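Local atomic coordinates of histidinol-phosphatase (Bordetella pertussis, PDB entry 3FVV), a protein that probably hydrolyses L-histidinol phosphate to L-histidinol and phosphate, a late step of histidine biosynthesis, as a magnesium-dependent member of the HAD-like hydrolase superfamily. Residues E180-L194 / V197-L209. Numbering follows the deposited sequence.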
ATOM      1  N   GLU A 180     -12.214  18.539  -5.322  1.00 16.83           N
ATOM      2  CA  GLU A 180     -11.725  17.460  -6.196  1.00 17.08           C
ATOM      3  C   GLU A 180     -11.187  16.375  -5.282  1.00 16.07           C
ATOM      4  O   GLU A 180     -10.782  16.656  -4.157  1.00 16.62           O
ATOM      5  CB  GLU A 180     -10.500  17.870  -7.016  1.00 18.76           C
ATOM      6  CG  GLU A 180     -10.638  19.047  -7.931  1.00 23.63           C
ATOM      7  CD  GLU A 180     -11.706  18.846  -8.966  1.00 30.09           C
ATOM      8  OE1 GLU A 180     -12.075  17.670  -9.284  1.00 32.25           O
ATOM      9  OE2 GLU A 180     -12.204  19.882  -9.463  1.00 34.69           O
ATOM     10  N   SER A 181     -11.083  15.174  -5.803  1.00 16.12           N
ATOM     11  CA  SER A 181     -10.371  14.055  -5.141  1.00 15.14           C
ATOM     12  C   SER A 181      -9.446  13.453  -6.138  1.00 15.46           C
ATOM     13  O   SER A 181      -9.891  13.122  -7.250  1.00 14.41           O
ATOM     14  CB  SER A 181     -11.333  12.971  -4.711  1.00 15.39           C
ATOM     15  OG  SER A 181     -12.330  12.819  -5.720  1.00 16.66           O
ATOM     16  N   TYR A 182      -8.161  13.340  -5.760  1.00 14.93           N
ATOM     17  CA  TYR A 182      -7.111  12.743  -6.576  1.00 14.96           C
ATOM     18  C   TYR A 182      -6.810  11.318  -6.032  1.00 14.76           C
ATOM     19  O   TYR A 182      -6.942  11.085  -4.844  1.00 14.58           O
ATOM     20  CB  TYR A 182      -5.814  13.551  -6.431  1.00 15.35           C
ATOM     21  CG  TYR A 182      -5.858  14.972  -6.944  1.00 15.81           C
ATOM     22  CD1 TYR A 182      -5.337  15.293  -8.186  1.00 19.62           C
ATOM     23  CD2 TYR A 182      -6.382  16.004  -6.188  1.00 21.38           C
ATOM     24  CE1 TYR A 182      -5.360  16.591  -8.678  1.00 20.15           C
ATOM     25  CE2 TYR A 182      -6.425  17.308  -6.694  1.00 22.43           C
ATOM     26  CZ  TYR A 182      -5.919  17.563  -7.949  1.00 22.55           C
ATOM     27  OH  TYR A 182      -5.886  18.827  -8.480  1.00 32.28           O
ATOM     28  N   PHE A 183      -6.462  10.385  -6.915  1.00 13.77           N
ATOM     29  CA  PHE A 183      -5.905   9.089  -6.531  1.00 14.96           C
ATOM     30  C   PHE A 183      -4.834   8.763  -7.567  1.00 14.35           C
ATOM     31  O   PHE A 183      -5.088   8.870  -8.770  1.00 15.08           O
ATOM     32  CB  PHE A 183      -6.963   7.984  -6.460  1.00 15.80           C
ATOM     33  CG  PHE A 183      -6.412   6.627  -6.084  1.00 14.47           C
ATOM     34  CD1 PHE A 183      -5.525   6.470  -5.009  1.00 15.27           C
ATOM     35  CD2 PHE A 183      -6.794   5.499  -6.797  1.00 16.37           C
ATOM     36  CE1 PHE A 183      -5.012   5.245  -4.684  1.00 11.99           C
ATOM     37  CE2 PHE A 183      -6.320   4.253  -6.454  1.00 14.75           C
ATOM     38  CZ  PHE A 183      -5.401   4.113  -5.420  1.00 13.65           C
ATOM     39  N   TYR A 184      -3.615   8.518  -7.089  1.00 12.10           N
ATOM     40  CA  TYR A 184      -2.520   8.086  -7.881  1.00 11.43           C
ATOM     41  C   TYR A 184      -2.307   6.564  -7.748  1.00 12.13           C
ATOM     42  O   TYR A 184      -2.194   6.060  -6.648  1.00 13.31           O
ATOM     43  CB  TYR A 184      -1.234   8.788  -7.405  1.00 11.44           C
ATOM     44  CG  TYR A 184      -1.209  10.300  -7.504  1.00 11.53           C
ATOM     45  CD1 TYR A 184      -0.460  10.937  -8.473  1.00 13.71           C
ATOM     46  CD2 TYR A 184      -1.896  11.089  -6.590  1.00 15.19           C
ATOM     47  CE1 TYR A 184      -0.421  12.305  -8.538  1.00 14.64           C
ATOM     48  CE2 TYR A 184      -1.889  12.460  -6.672  1.00 13.19           C
ATOM     49  CZ  TYR A 184      -1.127  13.062  -7.640  1.00 14.04           C
ATOM     50  OH  TYR A 184      -1.093  14.433  -7.703  1.00 13.06           O
ATOM     51  N   SER A 185      -2.251   5.819  -8.856  1.00 12.68           N
ATOM     52  CA  SER A 185      -1.928   4.414  -8.789  1.00 13.12           C
ATOM     53  C   SER A 185      -1.348   3.906 -10.091  1.00 13.18           C
ATOM     54  O   SER A 185      -1.494   4.514 -11.115  1.00 13.15           O
ATOM     55  CB  SER A 185      -3.132   3.536  -8.350  1.00 13.63           C
ATOM     56  OG  SER A 185      -2.684   2.204  -8.010  1.00 13.65           O
ATOM     57  N   ASP A 186      -0.740   2.731 -10.023  1.00 14.46           N
ATOM     58  CA  ASP A 186       0.023   2.148 -11.145  1.00 14.74           C
ATOM     59  C   ASP A 186      -0.667   0.972 -11.797  1.00 14.80           C
ATOM     60  O   ASP A 186      -0.242   0.574 -12.878  1.00 14.84           O
ATOM     61  CB  ASP A 186       1.342   1.594 -10.667  1.00 15.24           C
ATOM     62  CG  ASP A 186       1.160   0.428  -9.712  1.00 15.22           C
ATOM     63  OD1 ASP A 186       0.388   0.611  -8.787  1.00 21.91           O
ATOM     64  OD2 ASP A 186       1.712  -0.669  -9.914  1.00 18.78           O
ATOM     65  N   SER A 187      -1.705   0.447 -11.151  1.00 14.76           N
ATOM     66  CA  SER A 187      -2.199  -0.908 -11.398  1.00 15.45           C
ATOM     67  C   SER A 187      -3.659  -0.987 -11.783  1.00 16.01           C
ATOM     68  O   SER A 187      -4.506  -0.251 -11.244  1.00 15.15           O
ATOM     69  CB  SER A 187      -2.053  -1.713 -10.116  1.00 16.16           C
ATOM     70  OG  SER A 187      -2.640  -2.991 -10.246  1.00 16.71           O
ATOM     71  N   VAL A 188      -3.980  -1.951 -12.652  1.00 16.95           N
ATOM     72  CA  VAL A 188      -5.352  -2.172 -13.058  1.00 16.81           C
ATOM     73  C   VAL A 188      -6.166  -2.658 -11.881  1.00 16.34           C
ATOM     74  O   VAL A 188      -7.377  -2.477 -11.882  1.00 15.50           O
ATOM     75  CB  VAL A 188      -5.481  -3.137 -14.276  1.00 18.40           C
ATOM     76  CG1 VAL A 188      -6.933  -3.405 -14.601  1.00 18.14           C
ATOM     77  CG2 VAL A 188      -4.802  -2.533 -15.518  1.00 16.68           C
ATOM     78  N   ASN A 189      -5.507  -3.221 -10.855  1.00 15.95           N
ATOM     79  CA  ASN A 189      -6.179  -3.569  -9.598  1.00 15.07           C
ATOM     80  C   ASN A 189      -6.903  -2.399  -8.975  1.00 14.54           C
ATOM     81  O   ASN A 189      -7.883  -2.578  -8.281  1.00 14.29           O
ATOM     82  CB  ASN A 189      -5.199  -4.095  -8.553  1.00 14.88           C
ATOM     83  CG  ASN A 189      -4.774  -5.565  -8.779  1.00 17.36           C
ATOM     84  OD1 ASN A 189      -3.671  -5.974  -8.378  1.00 22.71           O
ATOM     85  ND2 ASN A 189      -5.644  -6.348  -9.323  1.00 14.93           N
ATOM     86  N   ASP A 190      -6.393  -1.198  -9.187  1.00 15.08           N
ATOM     87  CA  ASP A 190      -6.973   0.013  -8.582  1.00 15.26           C
ATOM     88  C   ASP A 190      -7.936   0.841  -9.458  1.00 15.18           C
ATOM     89  O   ASP A 190      -8.329   1.980  -9.091  1.00 15.82           O
ATOM     90  CB  ASP A 190      -5.858   0.909  -8.073  1.00 16.00           C
ATOM     91  CG  ASP A 190      -5.376   0.496  -6.683  1.00 18.89           C
ATOM     92  OD1 ASP A 190      -6.179  -0.177  -5.999  1.00 18.57           O
ATOM     93  OD2 ASP A 190      -4.219   0.837  -6.298  1.00 19.12           O
ATOM     94  N   VAL A 191      -8.386   0.281 -10.565  1.00 14.92           N
ATOM     95  CA  VAL A 191      -9.423   0.944 -11.370  1.00 15.09           C
ATOM     96  C   VAL A 191     -10.653   1.281 -10.485  1.00 15.87           C
ATOM     97  O   VAL A 191     -11.245   2.335 -10.612  1.00 15.91           O
ATOM     98  CB  VAL A 191      -9.785   0.063 -12.610  1.00 15.72           C
ATOM     99  CG1 VAL A 191     -11.166   0.536 -13.352  1.00 15.53           C
ATOM    100  CG2 VAL A 191      -8.549  -0.053 -13.577  1.00 13.37           C
ATOM    101  N   PRO A 192     -11.011   0.410  -9.524  1.00 16.26           N
ATOM    102  CA  PRO A 192     -12.162   0.792  -8.706  1.00 16.18           C
ATOM    103  C   PRO A 192     -12.052   2.125  -8.012  1.00 16.54           C
ATOM    104  O   PRO A 192     -12.939   2.989  -8.204  1.00 17.43           O
ATOM    105  CB  PRO A 192     -12.277  -0.362  -7.711  1.00 16.56           C
ATOM    106  CG  PRO A 192     -11.863  -1.551  -8.500  1.00 16.59           C
ATOM    107  CD  PRO A 192     -10.725  -1.035  -9.400  1.00 17.36           C
ATOM    108  N   LEU A 193     -10.945   2.369  -7.289  1.00 15.58           N
ATOM    109  CA  LEU A 193     -10.784   3.672  -6.648  1.00 14.54           C
ATOM    110  C   LEU A 193     -10.471   4.800  -7.682  1.00 15.08           C
ATOM    111  O   LEU A 193     -10.874   5.957  -7.503  1.00 14.94           O
ATOM    112  CB  LEU A 193      -9.724   3.634  -5.540  1.00 14.59           C
ATOM    113  CG  LEU A 193      -9.602   4.907  -4.716  1.00 12.75           C
ATOM    114  CD1 LEU A 193     -10.962   5.369  -4.232  1.00 11.11           C
ATOM    115  CD2 LEU A 193      -8.680   4.669  -3.558  1.00 14.95           C
ATOM    116  N   LEU A 194      -9.763   4.465  -8.750  1.00 14.12           N
ATOM    117  CA  LEU A 194      -9.456   5.448  -9.748  1.00 14.93           C
ATOM    118  C   LEU A 194     -10.775   5.972 -10.350  1.00 16.05           C
ATOM    119  O   LEU A 194     -10.919   7.171 -10.598  1.00 17.35           O
ATOM    120  CB  LEU A 194      -8.518   4.899 -10.809  1.00 14.08           C
ATOM    121  CG  LEU A 194      -7.033   4.730 -10.498  1.00 14.63           C
ATOM    122  CD1 LEU A 194      -6.376   3.932 -11.581  1.00 11.77           C
ATOM    123  CD2 LEU A 194      -6.339   6.106 -10.333  1.00 12.27           C
ATOM    124  N   VAL A 197     -12.924   8.701  -7.811  1.00 19.29           N
ATOM    125  CA  VAL A 197     -12.505  10.047  -7.454  1.00 18.83           C
ATOM    126  C   VAL A 197     -12.738  10.957  -8.641  1.00 19.29           C
ATOM    127  O   VAL A 197     -13.006  10.476  -9.720  1.00 18.90           O
ATOM    128  CB  VAL A 197     -10.994  10.071  -7.081  1.00 19.45           C
ATOM    129  CG1 VAL A 197     -10.773   9.372  -5.767  1.00 16.22           C
ATOM    130  CG2 VAL A 197     -10.155   9.451  -8.191  1.00 18.03           C
ATOM    131  N   THR A 198     -12.547  12.255  -8.498  1.00 18.63           N
ATOM    132  CA  THR A 198     -12.690  13.098  -9.698  1.00 19.32           C
ATOM    133  C   THR A 198     -11.414  13.229 -10.504  1.00 19.88           C
ATOM    134  O   THR A 198     -11.522  13.523 -11.684  1.00 18.64           O
ATOM    135  CB  THR A 198     -13.183  14.502  -9.384  1.00 18.89           C
ATOM    136  OG1 THR A 198     -12.197  15.118  -8.547  1.00 18.47           O
ATOM    137  CG2 THR A 198     -14.591  14.438  -8.644  1.00 16.23           C
ATOM    138  N   ARG A 199     -10.222  13.031  -9.914  1.00 19.80           N
ATOM    139  CA  ARG A 199      -8.984  13.161 -10.676  1.00 19.70           C
ATOM    140  C   ARG A 199      -8.060  11.950 -10.539  1.00 19.43           C
ATOM    141  O   ARG A 199      -7.083  11.962  -9.775  1.00 17.21           O
ATOM    142  CB  ARG A 199      -8.226  14.392 -10.239  1.00 21.13           C
ATOM    143  CG  ARG A 199      -9.046  15.623 -10.139  1.00 27.09           C
ATOM    144  CD  ARG A 199      -8.828  16.561 -11.322  1.00 35.11           C
ATOM    145  NE  ARG A 199      -8.408  17.877 -10.811  1.00 40.83           N
ATOM    146  CZ  ARG A 199      -8.985  19.048 -11.060  1.00 43.94           C
ATOM    147  NH1 ARG A 199     -10.040  19.140 -11.870  1.00 47.41           N
ATOM    148  NH2 ARG A 199      -8.464  20.144 -10.511  1.00 44.93           N
ATOM    149  N   PRO A 200      -8.350  10.899 -11.302  1.00 18.64           N
ATOM    150  CA  PRO A 200      -7.480   9.732 -11.326  1.00 18.05           C
ATOM    151  C   PRO A 200      -6.160  10.019 -12.061  1.00 17.83           C
ATOM    152  O   PRO A 200      -6.185  10.625 -13.162  1.00 18.59           O
ATOM    153  CB  PRO A 200      -8.310   8.702 -12.113  1.00 17.44           C
ATOM    154  CG  PRO A 200      -9.183   9.531 -12.991  1.00 17.98           C
ATOM    155  CD  PRO A 200      -9.503  10.768 -12.214  1.00 18.85           C
ATOM    156  N   ILE A 201      -5.044   9.556 -11.500  1.00 15.50           N
ATOM    157  CA  ILE A 201      -3.697   9.772 -12.098  1.00 16.42           C
ATOM    158  C   ILE A 201      -3.028   8.404 -12.148  1.00 15.24           C
ATOM    159  O   ILE A 201      -2.903   7.730 -11.125  1.00 14.90           O
ATOM    160  CB  ILE A 201      -2.756  10.700 -11.231  1.00 16.85           C
ATOM    161  CG1 ILE A 201      -3.453  12.016 -10.780  1.00 20.74           C
ATOM    162  CG2 ILE A 201      -1.500  11.022 -11.957  1.00 16.72           C
ATOM    163  CD1 ILE A 201      -3.891  12.894 -11.902  1.00 23.34           C
ATOM    164  N   ALA A 202      -2.657   7.983 -13.332  1.00 14.37           N
ATOM    165  CA  ALA A 202      -1.964   6.750 -13.547  1.00 14.37           C
ATOM    166  C   ALA A 202      -0.489   7.093 -13.365  1.00 14.36           C
ATOM    167  O   ALA A 202       0.080   7.858 -14.158  1.00 15.58           O
ATOM    168  CB  ALA A 202      -2.235   6.263 -14.935  1.00 13.89           C
ATOM    169  N   ALA A 203       0.094   6.569 -12.302  1.00 13.81           N
ATOM    170  CA  ALA A 203       1.475   6.849 -11.901  1.00 14.18           C
ATOM    171  C   ALA A 203       2.299   5.602 -12.168  1.00 14.19           C
ATOM    172  O   ALA A 203       1.978   4.515 -11.660  1.00 13.99           O
ATOM    173  CB  ALA A 203       1.545   7.225 -10.425  1.00 12.39           C
ATOM    174  N   ASN A 204       3.356   5.749 -12.962  1.00 13.89           N
ATOM    175  CA  ASN A 204       4.165   4.626 -13.370  1.00 14.68           C
ATOM    176  C   ASN A 204       3.270   3.468 -13.883  1.00 15.38           C
ATOM    177  O   ASN A 204       3.469   2.326 -13.494  1.00 17.71           O
ATOM    178  CB  ASN A 204       5.067   4.141 -12.208  1.00 13.47           C
ATOM    179  CG  ASN A 204       5.777   5.295 -11.475  1.00 16.37           C
ATOM    180  OD1 ASN A 204       6.459   6.096 -12.105  1.00 13.80           O
ATOM    181  ND2 ASN A 204       5.556   5.410 -10.152  1.00 11.35           N
ATOM    182  N   PRO A 205       2.278   3.745 -14.729  1.00 14.24           N
ATOM    183  CA  PRO A 205       1.343   2.699 -15.022  1.00 14.64           C
ATOM    184  C   PRO A 205       1.911   1.452 -15.688  1.00 15.15           C
ATOM    185  O   PRO A 205       2.890   1.530 -16.425  1.00 15.89           O
ATOM    186  CB  PRO A 205       0.373   3.375 -15.999  1.00 14.67           C
ATOM    187  CG  PRO A 205       1.241   4.498 -16.606  1.00 14.89           C
ATOM    188  CD  PRO A 205       1.918   4.983 -15.414  1.00 13.99           C
ATOM    189  N   SER A 206       1.270   0.318 -15.411  1.00 15.37           N
ATOM    190  CA  SER A 206       1.492  -0.917 -16.100  1.00 16.28           C
ATOM    191  C   SER A 206       0.968  -0.685 -17.510  1.00 16.18           C
ATOM    192  O   SER A 206       0.211   0.269 -17.758  1.00 16.35           O
ATOM    193  CB  SER A 206       0.676  -2.069 -15.411  1.00 16.46           C
ATOM    194  OG  SER A 206      -0.730  -1.860 -15.596  1.00 16.95           O
ATOM    195  N   PRO A 207       1.379  -1.523 -18.457  1.00 17.43           N
ATOM    196  CA  PRO A 207       0.800  -1.372 -19.816  1.00 18.04           C
ATOM    197  C   PRO A 207      -0.727  -1.406 -19.819  1.00 18.04           C
ATOM    198  O   PRO A 207      -1.372  -0.636 -20.523  1.00 18.94           O
ATOM    199  CB  PRO A 207       1.394  -2.554 -20.580  1.00 17.88           C
ATOM    200  CG  PRO A 207       2.714  -2.786 -19.909  1.00 18.89           C
ATOM    201  CD  PRO A 207       2.479  -2.505 -18.436  1.00 17.67           C
ATOM    202  N   GLY A 208      -1.314  -2.266 -19.008  1.00 18.52           N
ATOM    203  CA  GLY A 208      -2.767  -2.312 -18.950  1.00 18.48           C
ATOM    204  C   GLY A 208      -3.375  -1.002 -18.520  1.00 18.63           C
ATOM    205  O   GLY A 208      -4.309  -0.513 -19.158  1.00 18.06           O
ATOM    206  N   LEU A 209      -2.846  -0.422 -17.439  1.00 18.02           N
ATOM    207  CA  LEU A 209      -3.421   0.810 -16.943  1.00 18.68           C
ATOM    208  C   LEU A 209      -3.081   1.991 -17.859  1.00 18.78           C
ATOM    209  O   LEU A 209      -3.883   2.911 -17.999  1.00 18.88           O
ATOM    210  CB  LEU A 209      -2.997   1.079 -15.508  1.00 17.17           C
ATOM    211  CG  LEU A 209      -3.577   2.362 -14.867  1.00 18.24           C
ATOM    212  CD1 LEU A 209      -5.097   2.263 -14.746  1.00 15.03           C
ATOM    213  CD2 LEU A 209      -2.950   2.628 -13.466  1.00 14.71           C
TER
HETATM  214  O   HOH W   1      -1.913  -3.335 -13.995  1.00 17.53           O
HETATM  215  O   HOH W   2     -12.521   9.073 -11.834  1.00 23.86           O
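The guanidinium of R199 lies flat against the carboxylate of E180, the two planes 10° apart, while the Y182 ring presents its CE1 side to the guanidinium edge. E180 OE2 stands 3.3 Å from R199 NH1, well out of the guanidinium plane, so this salt bridge is purely electrostatic. R199 reaches it because its chain bends at chi2 and chi3, its CB and CG lying over the outer part of one face of Y182, an off-centre CH-pi contact. Further along, I201 CG1 sits over the Y184 ring, 4.0 Å from its centroid, a CH-pi contact suited to a branched aliphatic chain; the Y184 hydroxyl is hydrogen-bonded to H104. On the opposite face of the sheet, F183 receives L193 CD2 over its ring, and L194 CD2 packs on P200 CB at 3.7 Å. L194 CD1 meets L209 CD1 tip to tip at 3.8 Å, joining helices 191-196 and 207-216.

Strands 180-185 and 199-203 pair in parallel, with I201 N giving to F183 O and S185 N to I201 O. Proline suits 200 because the rungs to 180-185 use the N-H groups of R199, I201 and A203. At the start of the ladder, where S181 O already accepts from R199 N, two hydroxyls bind backbone N-H groups. S181 OG (chi1 39°) accepts from T198 N at 2.8 Å; T198 OG1, as a hydroxyl can, both accepts from S181 N and donates to E180 OE1. Beyond the strands, S206 N binds D186 O, and S206 OG caps helix 207-216 through L209 N.

In this right-handed beta-alpha-beta crossover of a Rossmann-like HAD core, backbone and hydroxyl bonds fix the strand register and apolar packing seats the helix. D190 OD2 is held by S185 OG and paired with K160; D186 and D190 thus lie near D10, consistent with a magnesium site.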